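Side-chain contacts in probable zinc protease PqqL (Escherichia coli, PDB 6OFT), which probably acts as a zinc-dependent metalloendopeptidase of the M16 family; this chain holds the first half of the protein: residues N33-I38 with R384-S389; V100-T105 with Q111-I116; E119-A124 with D218-L223. All blocks are in the same frame, centred on the assembly; numbering follows the deposited sequence.

How the interactions relate
The three contacts are layered about the six-stranded sheet of the first domain. Interaction 1 covers one face with helix 378-391, while interactions 2 and 3 build the opposite face from helices 107-122 and 209-220. Strand 31-38 lies between these layers: Leu34 CD1 packs 3.8 Å from Val113 CG1 of interaction 2, and Leu36 CD2 lies 3.7 Å from Ser121 OG of interaction 3. Interactions 2 and 3, centres 14 Å apart, share helix 107-122 and are joined by Gln111 NE2 and Asn219 OD1, 2.7 Å apart. The side chains of Gln37 and Val100 are about 11 and 12 Å from that of Glu57, the predicted proton acceptor.

Interaction 1 (N33-I38 with R384-S389); sequences NLWLQI and RLASSS
With chi1 at 171° and the chain extended beyond CG, Gln37 carries its amide straight out from strand 33-38 to helix 384-389, where Ser389, its OG likewise trans to the backbone N, turns its hydroxyl to meet it. Both ends of the amide are used. Ser389 OG donates to Gln37 OE1 over a short 2.6 Å, lying in the carbonyl plane with a C=O...donor angle of 147°. At the other end Gln37 NE2 donates to the backbone oxygen Ala386 O at 3.0 Å, with an N-H...O angle of 157°. The acceptor sits almost in the plane of the glutamine amide, whereas NE2 itself is tilted out of the plane of the helix carbonyl. NE2 has a further hydrogen-bond partner in Glu95 OE1, so three bonds fix the rotation of this buried amide, and the neighbouring carboxylate would be expected to polarise it.

Two residues earlier on the strand, Trp35 meets the same turn of helix with an edge of its indole. The methyl Ala386 CB lies near the ring plane, 3.7 Å from Trp35 CZ3 and 3.9 Å from Trp35 CE3, which makes this an edge contact and not a stack. At Ala386 the strand side chains come close to the helix backbone; Trp35 also packs against Arg379, Thr382 and Ser383 in the preceding turns, and Asn33 ND2 bonds to Thr382 OG1. Strand and helix axes approach to 10.5 Å. In sequence, helix 378-391 falls between strands of the second, five-stranded sheet, yet it covers a face of the first: a helix-on-sheet packing that ties together the two alpha/beta domains of an M16 half.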
loop_
_atom_site.group_PDB
_atom_site.type_symbol
_atom_site.label_atom_id
_atom_site.label_comp_id
_atom_site.label_asym_id
_atom_site.label_seq_id
_atom_site.Cartn_x
_atom_site.Cartn_y
_atom_site.Cartn_z
ATOM N N ASN A 33 2.947 17.666 -9.754
ATOM C CA ASN A 33 3.346 16.280 -9.874
ATOM C C ASN A 33 2.693 15.775 -11.138
ATOM O O ASN A 33 1.505 16.041 -11.384
ATOM C CB ASN A 33 2.890 15.455 -8.675
ATOM C CG ASN A 33 3.795 15.553 -7.484
ATOM O OD1 ASN A 33 4.872 16.156 -7.525
ATOM N ND2 ASN A 33 3.355 14.983 -6.380
ATOM N N LEU A 34 3.496 15.133 -11.982
ATOM C CA LEU A 34 3.043 14.527 -13.233
ATOM C C LEU A 34 3.433 13.070 -13.123
ATOM O O LEU A 34 4.626 12.762 -13.020
ATOM C CB LEU A 34 3.693 15.187 -14.470
ATOM C CG LEU A 34 3.528 16.704 -14.653
ATOM C CD1 LEU A 34 4.329 17.179 -15.848
ATOM C CD2 LEU A 34 2.046 17.110 -14.826
ATOM N N TRP A 35 2.428 12.186 -12.996
ATOM C CA TRP A 35 2.661 10.757 -12.845
ATOM C C TRP A 35 1.975 9.993 -13.950
ATOM O O TRP A 35 0.774 10.188 -14.177
ATOM C CB TRP A 35 2.109 10.215 -11.499
ATOM C CG TRP A 35 2.813 10.603 -10.224
ATOM C CD1 TRP A 35 3.689 11.639 -10.029
ATOM C CD2 TRP A 35 2.595 10.014 -8.936
ATOM N NE1 TRP A 35 4.081 11.685 -8.709
ATOM C CE2 TRP A 35 3.416 10.704 -8.012
ATOM C CE3 TRP A 35 1.773 8.969 -8.469
ATOM C CZ2 TRP A 35 3.417 10.404 -6.641
ATOM C CZ3 TRP A 35 1.811 8.639 -7.116
ATOM C CH2 TRP A 35 2.633 9.343 -6.223
ATOM N N LEU A 36 2.712 9.067 -14.592
ATOM C CA LEU A 36 2.153 8.168 -15.587
ATOM C C LEU A 36 2.000 6.810 -14.895
ATOM O O LEU A 36 2.990 6.200 -14.456
ATOM C CB LEU A 36 3.018 8.060 -16.859
ATOM C CG LEU A 36 2.545 6.997 -17.879
ATOM C CD1 LEU A 36 1.119 7.333 -18.439
ATOM C CD2 LEU A 36 3.583 6.803 -19.003
ATOM N N GLN A 37 0.752 6.347 -14.803
ATOM C CA GLN A 37 0.418 5.104 -14.134
ATOM C C GLN A 37 0.008 4.006 -15.110
ATOM O O GLN A 37 -1.009 4.115 -15.784
ATOM C CB GLN A 37 -0.668 5.373 -13.059
ATOM C CG GLN A 37 -1.282 4.127 -12.403
ATOM C CD GLN A 37 -2.451 4.522 -11.554
ATOM O OE1 GLN A 37 -3.455 5.044 -12.044
ATOM N NE2 GLN A 37 -2.342 4.313 -10.261
ATOM N N ILE A 38 0.808 2.932 -15.157
ATOM C CA ILE A 38 0.529 1.753 -15.976
ATOM C C ILE A 38 -0.195 0.822 -15.031
ATOM O O ILE A 38 0.360 0.485 -13.991
ATOM C CB ILE A 38 1.822 1.084 -16.559
ATOM C CG1 ILE A 38 2.853 2.126 -17.122
ATOM C CG2 ILE A 38 1.482 -0.012 -17.577
ATOM C CD1 ILE A 38 2.419 3.092 -18.231
ATOM N N ARG A 384 -2.623 9.135 -2.716
ATOM C CA ARG A 384 -4.019 8.766 -2.440
ATOM C C ARG A 384 -4.830 8.721 -3.740
ATOM O O ARG A 384 -5.628 7.805 -3.932
ATOM C CB ARG A 384 -4.654 9.716 -1.392
ATOM C CG ARG A 384 -6.105 9.358 -1.051
ATOM C CD ARG A 384 -6.613 9.940 0.275
ATOM N NE ARG A 384 -7.191 11.278 0.140
ATOM C CZ ARG A 384 -8.464 11.528 -0.166
ATOM N NH1 ARG A 384 -9.306 10.530 -0.414
ATOM N NH2 ARG A 384 -8.899 12.779 -0.245
ATOM N N LEU A 385 -4.627 9.705 -4.633
ATOM C CA LEU A 385 -5.322 9.754 -5.928
ATOM C C LEU A 385 -4.867 8.587 -6.832
ATOM O O LEU A 385 -5.700 7.947 -7.489
ATOM C CB LEU A 385 -5.102 11.124 -6.616
ATOM C CG LEU A 385 -5.888 11.361 -7.903
ATOM C CD1 LEU A 385 -7.399 11.241 -7.670
ATOM C CD2 LEU A 385 -5.533 12.721 -8.527
ATOM N N ALA A 386 -3.560 8.271 -6.817
ATOM C CA ALA A 386 -3.017 7.128 -7.580
ATOM C C ALA A 386 -3.650 5.811 -7.085
ATOM O O ALA A 386 -3.996 4.947 -7.887
ATOM C CB ALA A 386 -1.497 7.072 -7.444
ATOM N N SER A 387 -3.829 5.689 -5.761
ATOM C CA SER A 387 -4.449 4.532 -5.119
ATOM C C SER A 387 -5.921 4.395 -5.531
ATOM O O SER A 387 -6.377 3.290 -5.813
ATOM C CB SER A 387 -4.343 4.667 -3.600
ATOM O OG SER A 387 -4.621 3.420 -2.991
ATOM N N SER A 388 -6.671 5.520 -5.577
ATOM C CA SER A 388 -8.082 5.513 -5.999
ATOM C C SER A 388 -8.184 5.056 -7.442
ATOM O O SER A 388 -9.062 4.261 -7.792
ATOM C CB SER A 388 -8.698 6.905 -5.845
ATOM O OG SER A 388 -8.545 7.326 -4.506
ATOM N N SER A 389 -7.254 5.525 -8.267
ATOM C CA SER A 389 -7.159 5.167 -9.682
ATOM C C SER A 389 -6.872 3.672 -9.870
ATOM O O SER A 389 -7.519 3.010 -10.700
ATOM C CB SER A 389 -6.078 5.998 -10.363
ATOM O OG SER A 389 -5.998 5.669 -11.737
#

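Interaction 2 (V100-T105 with Q111-I116)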
loop_
_atom_site.group_PDB
_atom_site.type_symbol
_atom_site.label_atom_id
_atom_site.label_comp_id
_atom_site.label_asym_id
_atom_site.label_seq_id
_atom_site.Cartn_x
_atom_site.Cartn_y
_atom_site.Cartn_z
ATOM N N VAL A 100 7.356 12.631 -12.068
ATOM C CA VAL A 100 8.123 13.860 -12.243
ATOM C C VAL A 100 7.421 14.978 -11.420
ATOM O O VAL A 100 6.209 15.155 -11.522
ATOM C CB VAL A 100 8.351 14.292 -13.723
ATOM C CG1 VAL A 100 9.228 15.550 -13.805
ATOM C CG2 VAL A 100 8.956 13.167 -14.568
ATOM N N SER A 101 8.197 15.708 -10.614
ATOM C CA SER A 101 7.756 16.869 -9.852
ATOM C C SER A 101 8.614 18.030 -10.345
ATOM O O SER A 101 9.840 17.921 -10.357
ATOM C CB SER A 101 7.986 16.665 -8.355
ATOM O OG SER A 101 7.371 17.718 -7.620
ATOM N N LEU A 102 7.982 19.114 -10.803
ATOM C CA LEU A 102 8.718 20.265 -11.315
ATOM C C LEU A 102 7.930 21.555 -11.083
ATOM O O LEU A 102 6.720 21.474 -10.853
ATOM C CB LEU A 102 9.044 20.073 -12.830
ATOM C CG LEU A 102 7.938 20.338 -13.869
ATOM C CD1 LEU A 102 8.541 20.665 -15.212
ATOM C CD2 LEU A 102 6.977 19.154 -14.007
ATOM N N PRO A 103 8.560 22.754 -11.193
ATOM C CA PRO A 103 7.777 23.996 -11.086
ATOM C C PRO A 103 6.817 24.161 -12.272
ATOM O O PRO A 103 7.044 23.582 -13.337
ATOM C CB PRO A 103 8.849 25.099 -11.126
ATOM C CG PRO A 103 10.157 24.410 -10.914
ATOM C CD PRO A 103 9.979 23.047 -11.477
ATOM N N THR A 104 5.765 24.974 -12.106
ATOM C CA THR A 104 4.809 25.252 -13.184
ATOM C C THR A 104 5.171 26.563 -13.908
ATOM O O THR A 104 4.568 26.874 -14.935
ATOM C CB THR A 104 3.392 25.390 -12.625
ATOM O OG1 THR A 104 3.385 26.424 -11.643
ATOM C CG2 THR A 104 2.863 24.114 -12.030
ATOM N N THR A 105 6.155 27.313 -13.386
ATOM C CA THR A 105 6.511 28.651 -13.870
ATOM C C THR A 105 7.285 28.685 -15.211
ATOM O O THR A 105 7.261 29.726 -15.875
ATOM C CB THR A 105 7.228 29.426 -12.766
ATOM O OG1 THR A 105 8.254 28.613 -12.208
ATOM C CG2 THR A 105 6.265 29.846 -11.645
ATOM N N GLN A 111 6.265 21.345 -21.097
ATOM C CA GLN A 111 6.094 20.782 -22.436
ATOM C C GLN A 111 7.139 19.703 -22.746
ATOM O O GLN A 111 6.799 18.638 -23.274
ATOM C CB GLN A 111 6.089 21.915 -23.483
ATOM C CG GLN A 111 5.967 21.478 -24.950
ATOM C CD GLN A 111 4.896 20.434 -25.216
ATOM O OE1 GLN A 111 3.721 20.559 -24.802
ATOM N NE2 GLN A 111 5.299 19.378 -25.925
ATOM N N GLN A 112 8.409 19.981 -22.406
ATOM C CA GLN A 112 9.496 19.062 -22.584
ATOM C C GLN A 112 9.255 17.776 -21.775
ATOM O O GLN A 112 9.429 16.687 -22.321
ATOM C CB GLN A 112 10.825 19.743 -22.201
ATOM C CG GLN A 112 12.036 18.835 -22.305
ATOM C CD GLN A 112 12.349 18.427 -23.719
ATOM O OE1 GLN A 112 13.213 19.013 -24.366
ATOM N NE2 GLN A 112 11.673 17.392 -24.218
ATOM N N VAL A 113 8.811 17.904 -20.488
ATOM C CA VAL A 113 8.519 16.756 -19.612
ATOM C C VAL A 113 7.373 15.908 -20.229
ATOM O O VAL A 113 7.464 14.678 -20.278
ATOM C CB VAL A 113 8.239 17.204 -18.134
ATOM C CG1 VAL A 113 7.641 16.078 -17.304
ATOM C CG2 VAL A 113 9.508 17.726 -17.460
ATOM N N MET A 114 6.337 16.575 -20.751
ATOM C CA MET A 114 5.189 15.914 -21.395
ATOM C C MET A 114 5.617 15.130 -22.649
ATOM O O MET A 114 5.066 14.065 -22.918
ATOM C CB MET A 114 4.122 16.950 -21.769
ATOM C CG MET A 114 3.334 17.489 -20.583
ATOM S SD MET A 114 2.606 16.233 -19.496
ATOM C CE MET A 114 1.461 15.421 -20.600
ATOM N N ALA A 115 6.597 15.662 -23.401
ATOM C CA ALA A 115 7.141 15.035 -24.612
ATOM C C ALA A 115 7.871 13.733 -24.245
ATOM O O ALA A 115 7.717 12.736 -24.955
ATOM C CB ALA A 115 8.071 15.989 -25.328
ATOM N N ILE A 116 8.590 13.724 -23.090
ATOM C CA ILE A 116 9.262 12.538 -22.543
ATOM C C ILE A 116 8.202 11.494 -22.133
ATOM O O ILE A 116 8.391 10.314 -22.413
ATOM C CB ILE A 116 10.243 12.900 -21.388
ATOM C CG1 ILE A 116 11.456 13.716 -21.919
ATOM C CG2 ILE A 116 10.717 11.641 -20.643
ATOM C CD1 ILE A 116 12.328 14.377 -20.870
#
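Val113 spreads its two methyls to meet two residues of strand 100-103. Its CG1, trans to the backbone N (chi1 167°), comes tip to tip with Val100, the two CG1 atoms lying 3.9 Å apart and Val113 CG1 standing 4.1 Å from Val100 CB. The other branch, Val113 CG2, is 3.8 Å from Leu102 CD1; here the side chains slide past each other, pointing in opposite directions. Leu102 reaches this place from the crowded position, its CG between backbone N and carbonyl carbon (chi1 79°). No polar group takes part, and all three residues are buried.

Strand 96-103 is followed after a short turn by helix 107-122, which folds back over the sheet the strand has just joined, a beta-alpha unit in the helix-covered sheet of the M16 domain. Val100 and Leu102, alternate residues of the strand, both point toward that helix, while Ser101 between them points away and bonds through OG to Asn33 and Gln31.

Farther out, Leu34 of the neighbouring strand touches both Leu102 and Val113, and backbone bonds from Val100 to Leu34 and from Leu102 to Val32 hold the strands side by side. Phe76 of helix 71-77 packs on Val100 and Ile116, and Met114 lies against Leu215 and Leu220 of helix 209-220.

Interaction 3 (E119-A124 with D218-L223); sequences EWSNAA and DNLSKL
The C-terminal end of helix 107-122 lies beside the type I beta turn Leu220-Leu223 at the C-terminal end of helix 209-220, with the CA atoms of Asn122 and Leu223 7.5 Å apart. Leu223, at the final position of that turn, makes the largest single contribution. With its CG trans to the carbonyl carbon (chi1 -64°), the side chain points toward the end of helix 107-122 and divides its methyls between two residues. Leu223 CD1 rests 3.7 Å from Ser121 CB, and Leu223 CD2 is almost as near to that carbon, at 3.8 Å, so the serine methylene is met by both branches of the fork. CD2 also lies 3.7 Å from Asn122 CG, where the two side chains cross obliquely and the amide lies against the methyl on the solvent-exposed side.

The Ser121 hydroxyl plays no polar part here: OG bonds to Phe117 O in its own helix, so its polar partner lies outside the contact, and the leucine methyls meet CB and OG by van der Waals contact alone. Leu220 adds a looser touch, its CD2 4.4 Å from Ser121 OG; its CB does not point at the helix, but the end of the chain swings nearer.

Polar bonds outside this leucine-serine packing keep the turn in place. Asn16 ND2, from the connection between the first two strands, bonds to both Leu220 O and Leu223 O, and Ser118 OG bonds to Asn219 O. Beneath, Ser121 meets Met199 and Leu220 meets Phe201, both on strand 199-205. Away from the predicted zinc ligands, the contact packs the ends of two helices together over one face of a mixed beta-sheet, in keeping with the two-layer alpha/beta architecture of M16 peptidase domains.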
loop_
_atom_site.group_PDB
_atom_site.type_symbol
_atom_site.label_atom_id
_atom_site.label_comp_id
_atom_site.label_asym_id
_atom_site.label_seq_id
_atom_site.Cartn_x
_atom_site.Cartn_y
_atom_site.Cartn_z
ATOM N N GLU A 119 6.808 9.544 -25.163
ATOM C CA GLU A 119 7.745 8.528 -25.631
ATOM C C GLU A 119 7.892 7.358 -24.672
ATOM O O GLU A 119 8.162 6.253 -25.121
ATOM C CB GLU A 119 9.106 9.139 -25.980
ATOM C CG GLU A 119 8.962 10.193 -27.063
ATOM C CD GLU A 119 9.950 10.073 -28.197
ATOM O OE1 GLU A 119 11.024 9.454 -28.007
ATOM O OE2 GLU A 119 9.643 10.605 -29.286
ATOM N N TRP A 120 7.702 7.569 -23.357
ATOM C CA TRP A 120 7.748 6.432 -22.443
ATOM C C TRP A 120 6.525 5.540 -22.739
ATOM O O TRP A 120 6.614 4.322 -22.615
ATOM C CB TRP A 120 7.709 6.910 -20.984
ATOM C CG TRP A 120 9.015 7.431 -20.456
ATOM C CD1 TRP A 120 10.265 7.203 -20.963
ATOM C CD2 TRP A 120 9.195 8.243 -19.291
ATOM N NE1 TRP A 120 11.215 7.807 -20.170
ATOM C CE2 TRP A 120 10.586 8.437 -19.123
ATOM C CE3 TRP A 120 8.311 8.806 -18.345
ATOM C CZ2 TRP A 120 11.116 9.177 -18.060
ATOM C CZ3 TRP A 120 8.841 9.535 -17.288
ATOM C CH2 TRP A 120 10.227 9.705 -17.148
ATOM N N SER A 121 5.396 6.167 -23.157
ATOM C CA SER A 121 4.140 5.492 -23.476
ATOM C C SER A 121 4.213 4.456 -24.609
ATOM O O SER A 121 3.534 3.434 -24.504
ATOM C CB SER A 121 3.044 6.509 -23.773
ATOM O OG SER A 121 2.753 7.276 -22.616
ATOM N N ASN A 122 4.993 4.721 -25.690
ATOM C CA ASN A 122 5.082 3.824 -26.860
ATOM C C ASN A 122 6.395 3.898 -27.684
ATOM O O ASN A 122 6.474 3.239 -28.725
ATOM C CB ASN A 122 3.873 4.080 -27.798
ATOM C CG ASN A 122 3.956 5.358 -28.612
ATOM O OD1 ASN A 122 4.696 6.305 -28.298
ATOM N ND2 ASN A 122 3.207 5.402 -29.699
ATOM N N ALA A 123 7.394 4.708 -27.273
ATOM C CA ALA A 123 8.597 4.868 -28.105
ATOM C C ALA A 123 9.930 4.488 -27.427
ATOM O O ALA A 123 10.990 4.874 -27.931
ATOM C CB ALA A 123 8.661 6.278 -28.673
ATOM N N ALA A 124 9.889 3.669 -26.360
ATOM C CA ALA A 124 11.108 3.149 -25.705
ATOM C C ALA A 124 11.781 2.194 -26.710
ATOM O O ALA A 124 11.070 1.454 -27.396
ATOM C CB ALA A 124 10.750 2.399 -24.439
ATOM N N ASP A 218 -2.660 17.947 -25.838
ATOM C CA ASP A 218 -1.635 18.327 -26.820
ATOM C C ASP A 218 -0.514 17.313 -26.957
ATOM O O ASP A 218 0.115 17.251 -28.014
ATOM C CB ASP A 218 -1.010 19.686 -26.476
ATOM C CG ASP A 218 -1.911 20.894 -26.659
ATOM O OD1 ASP A 218 -1.482 22.012 -26.293
ATOM O OD2 ASP A 218 -3.051 20.724 -27.153
ATOM N N ASN A 219 -0.248 16.529 -25.899
ATOM C CA ASN A 219 0.889 15.622 -25.910
ATOM C C ASN A 219 0.577 14.136 -25.879
ATOM O O ASN A 219 1.468 13.345 -26.177
ATOM C CB ASN A 219 1.809 15.982 -24.747
ATOM C CG ASN A 219 2.419 17.345 -24.922
ATOM O OD1 ASN A 219 3.272 17.551 -25.779
ATOM N ND2 ASN A 219 1.989 18.307 -24.131
ATOM N N LEU A 220 -0.648 13.737 -25.526
ATOM C CA LEU A 220 -0.933 12.303 -25.386
ATOM C C LEU A 220 -2.073 11.792 -26.246
ATOM O O LEU A 220 -2.296 10.581 -26.279
ATOM C CB LEU A 220 -1.178 11.941 -23.889
ATOM C CG LEU A 220 -0.008 12.221 -22.914
ATOM C CD1 LEU A 220 -0.451 12.111 -21.463
ATOM C CD2 LEU A 220 1.191 11.302 -23.184
ATOM N N SER A 221 -2.794 12.682 -26.932
ATOM C CA SER A 221 -3.918 12.254 -27.766
ATOM C C SER A 221 -3.478 11.630 -29.105
ATOM O O SER A 221 -4.244 10.851 -29.689
ATOM C CB SER A 221 -4.933 13.383 -27.966
ATOM O OG SER A 221 -4.403 14.454 -28.726
ATOM N N LYS A 222 -2.238 11.912 -29.555
ATOM C CA LYS A 222 -1.721 11.346 -30.810
ATOM C C LYS A 222 -1.197 9.899 -30.670
ATOM O O LYS A 222 -0.843 9.291 -31.688
ATOM C CB LYS A 222 -0.679 12.262 -31.468
ATOM C CG LYS A 222 -1.316 13.496 -32.131
ATOM C CD LYS A 222 -0.513 14.036 -33.331
ATOM C CE LYS A 222 0.586 15.016 -32.972
ATOM N NZ LYS A 222 0.051 16.317 -32.482
ATOM N N LEU A 223 -1.158 9.341 -29.430
ATOM C CA LEU A 223 -0.732 7.948 -29.216
ATOM C C LEU A 223 -1.761 7.036 -29.911
ATOM O O LEU A 223 -2.962 7.244 -29.701
ATOM C CB LEU A 223 -0.661 7.566 -27.717
ATOM C CG LEU A 223 0.342 8.288 -26.809
ATOM C CD1 LEU A 223 0.040 7.995 -25.348
ATOM C CD2 LEU A 223 1.774 7.899 -27.122
#